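Local coordinates for KaiC-like domain-containing protein (Pyrococcus horikoshii, PDB 3BS4), which is of unknown function but has a KaiC-like domain, probably of the RecA type, and binds an unidentified peptide, at residues Ser149-Val154 and Leu161-Thr166. Residues are numbered along the deposited sequence; the frame is centred on the assembly and turned at random.
Sequences SGYLEV and LRYLET
Tyr151 and Tyr163 meet ring against ring, in an edge-to-face pair whose planes are inclined at 50°. The edge of the Tyr163 ring is turned toward one face of Tyr151. The ring centroids lie 4.9 Å apart. Tyr163 CE2 sits 3.8 Å above the plane of the Tyr151 ring, displaced toward its rim. Tyr163 CE2 is nearest to Tyr151 CE2, at 3.8 Å. The two side chains cross at about a right angle. Tyr163 reaches across because its CG is anti to the backbone N (chi1 164°). Tyr151 has CG anti to its carbonyl carbon and beside the backbone N (chi1 -71°), which directs its ring toward helix 157-173.

The chain here leaves strand 141-146 of the central, mainly parallel sheet, turns through a short 3-10 segment and enters helix 157-173. This is a strand-loop-helix passage of an alpha/beta fold, consistent with the KaiC-like assignment. The tyrosine pair joins the loop to the helix that follows it. The CA atoms of Tyr151 and Tyr163 are 9.5 Å apart, and the contact is made by the two side chains.

Both phenol ends point to the same region. Tyr151 OH and Tyr163 OH are 3.3 Å apart, and Tyr163 OH also lies 3.6 Å from Tyr151 CZ. Both tyrosines are buried. Each hydroxyl is hydrogen-bonded to a polar side chain of the bound peptide, and Tyr151 OH is also hydrogen-bonded to Tyr119 OH. The ring pair thus lies beside the peptide site. Leu115 of helix 115-132 touches both tyrosine side chains, and Phe155 meets the Tyr163 ring.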
loop_
_atom_site.group_PDB
_atom_site.type_symbol
_atom_site.label_atom_id
_atom_site.label_comp_id
_atom_site.label_asym_id
_atom_site.label_seq_id
_atom_site.Cartn_x
_atom_site.Cartn_y
_atom_site.Cartn_z
ATOM N N SER A 149 5.000 -4.830 7.027
ATOM C CA SER A 149 5.605 -5.137 8.331
ATOM C C SER A 149 4.734 -6.090 9.166
ATOM O O SER A 149 5.231 -6.780 10.069
ATOM C CB SER A 149 5.913 -3.824 9.104
ATOM O OG SER A 149 4.784 -2.955 9.091
ATOM N N GLY A 150 3.438 -6.153 8.849
ATOM C CA GLY A 150 2.515 -7.049 9.545
ATOM C C GLY A 150 2.863 -8.520 9.405
ATOM O O GLY A 150 2.491 -9.332 10.264
ATOM N N TYR A 151 3.556 -8.892 8.328
ATOM C CA TYR A 151 3.903 -10.310 8.132
ATOM C C TYR A 151 4.790 -10.845 9.247
ATOM O O TYR A 151 4.785 -12.031 9.493
ATOM C CB TYR A 151 4.546 -10.534 6.764
ATOM C CG TYR A 151 3.538 -10.382 5.658
ATOM C CD1 TYR A 151 2.409 -11.202 5.617
ATOM C CD2 TYR A 151 3.698 -9.400 4.662
ATOM C CE1 TYR A 151 1.454 -11.068 4.607
ATOM C CE2 TYR A 151 2.730 -9.256 3.647
ATOM C CZ TYR A 151 1.629 -10.095 3.632
ATOM O OH TYR A 151 0.650 -9.976 2.660
ATOM N N LEU A 152 5.557 -9.976 9.889
ATOM C CA LEU A 152 6.434 -10.422 10.965
ATOM C C LEU A 152 5.652 -10.865 12.203
ATOM O O LEU A 152 6.247 -11.436 13.135
ATOM C CB LEU A 152 7.462 -9.338 11.301
ATOM C CG LEU A 152 8.496 -9.049 10.207
ATOM C CD1 LEU A 152 9.336 -7.825 10.552
ATOM C CD2 LEU A 152 9.420 -10.265 9.978
ATOM N N GLU A 153 4.336 -10.622 12.229
ATOM C CA GLU A 153 3.500 -11.118 13.334
ATOM C C GLU A 153 3.149 -12.589 13.146
ATOM O O GLU A 153 2.820 -13.278 14.121
ATOM C CB GLU A 153 2.227 -10.276 13.471
ATOM C CG GLU A 153 2.509 -8.849 13.875
ATOM C CD GLU A 153 1.394 -7.869 13.522
ATOM O OE1 GLU A 153 0.206 -8.273 13.501
ATOM O OE2 GLU A 153 1.714 -6.683 13.263
ATOM N N VAL A 154 3.229 -13.074 11.902
ATOM C CA VAL A 154 2.814 -14.445 11.561
ATOM C C VAL A 154 3.945 -15.307 10.984
ATOM O O VAL A 154 3.883 -16.543 11.061
ATOM C CB VAL A 154 1.585 -14.498 10.599
ATOM C CG1 VAL A 154 0.296 -14.056 11.316
ATOM C CG2 VAL A 154 1.809 -13.647 9.340
ATOM N N LEU A 161 11.413 -13.422 4.344
ATOM C CA LEU A 161 12.339 -13.212 3.237
ATOM C C LEU A 161 12.075 -14.176 2.092
ATOM O O LEU A 161 12.104 -13.775 0.929
ATOM C CB LEU A 161 13.785 -13.319 3.737
ATOM C CG LEU A 161 14.216 -12.079 4.543
ATOM C CD1 LEU A 161 15.420 -12.360 5.436
ATOM C CD2 LEU A 161 14.502 -10.885 3.631
ATOM N N ARG A 162 11.809 -15.437 2.414
ATOM C CA ARG A 162 11.448 -16.435 1.390
ATOM C C ARG A 162 10.115 -16.090 0.754
ATOM O O ARG A 162 9.951 -16.195 -0.460
ATOM C CB ARG A 162 11.353 -17.840 1.993
ATOM C CG ARG A 162 12.664 -18.377 2.482
ATOM C CD ARG A 162 12.620 -19.908 2.604
ATOM N NE ARG A 162 11.376 -20.408 3.199
ATOM C CZ ARG A 162 11.217 -20.693 4.490
ATOM N NH1 ARG A 162 12.221 -20.517 5.342
ATOM N NH2 ARG A 162 10.046 -21.153 4.927
ATOM N N TYR A 163 9.158 -15.678 1.584
ATOM C CA TYR A 163 7.842 -15.266 1.092
ATOM C C TYR A 163 7.915 -14.140 0.049
ATOM O O TYR A 163 7.230 -14.179 -0.988
ATOM C CB TYR A 163 6.966 -14.844 2.283
ATOM C CG TYR A 163 5.767 -14.055 1.873
ATOM C CD1 TYR A 163 4.662 -14.684 1.288
ATOM C CD2 TYR A 163 5.744 -12.670 2.034
ATOM C CE1 TYR A 163 3.552 -13.953 0.889
ATOM C CE2 TYR A 163 4.632 -11.919 1.634
ATOM C CZ TYR A 163 3.541 -12.585 1.060
ATOM O OH TYR A 163 2.422 -11.895 0.641
ATOM N N LEU A 164 8.752 -13.141 0.328
ATOM C CA LEU A 164 8.926 -12.018 -0.592
ATOM C C LEU A 164 9.443 -12.506 -1.931
ATOM O O LEU A 164 9.020 -12.002 -2.975
ATOM C CB LEU A 164 9.869 -10.936 -0.041
ATOM C CG LEU A 164 9.336 -10.163 1.171
ATOM C CD1 LEU A 164 10.470 -9.362 1.851
ATOM C CD2 LEU A 164 8.179 -9.247 0.743
ATOM N N GLU A 165 10.359 -13.478 -1.895
ATOM C CA GLU A 165 10.913 -13.984 -3.151
ATOM C C GLU A 165 9.919 -14.875 -3.890
ATOM O O GLU A 165 9.723 -14.718 -5.087
ATOM C CB GLU A 165 12.263 -14.676 -2.939
ATOM C CG GLU A 165 12.948 -15.093 -4.267
ATOM C CD GLU A 165 13.232 -13.944 -5.236
ATOM O OE1 GLU A 165 13.263 -12.752 -4.834
ATOM O OE2 GLU A 165 13.433 -14.241 -6.441
ATOM N N THR A 166 9.248 -15.760 -3.174
ATOM C CA THR A 166 8.234 -16.627 -3.810
ATOM C C THR A 166 7.102 -15.797 -4.411
ATOM O O THR A 166 6.578 -16.134 -5.468
ATOM C CB THR A 166 7.669 -17.626 -2.796
ATOM O OG1 THR A 166 8.743 -18.402 -2.244
ATOM C CG2 THR A 166 6.668 -18.566 -3.452
#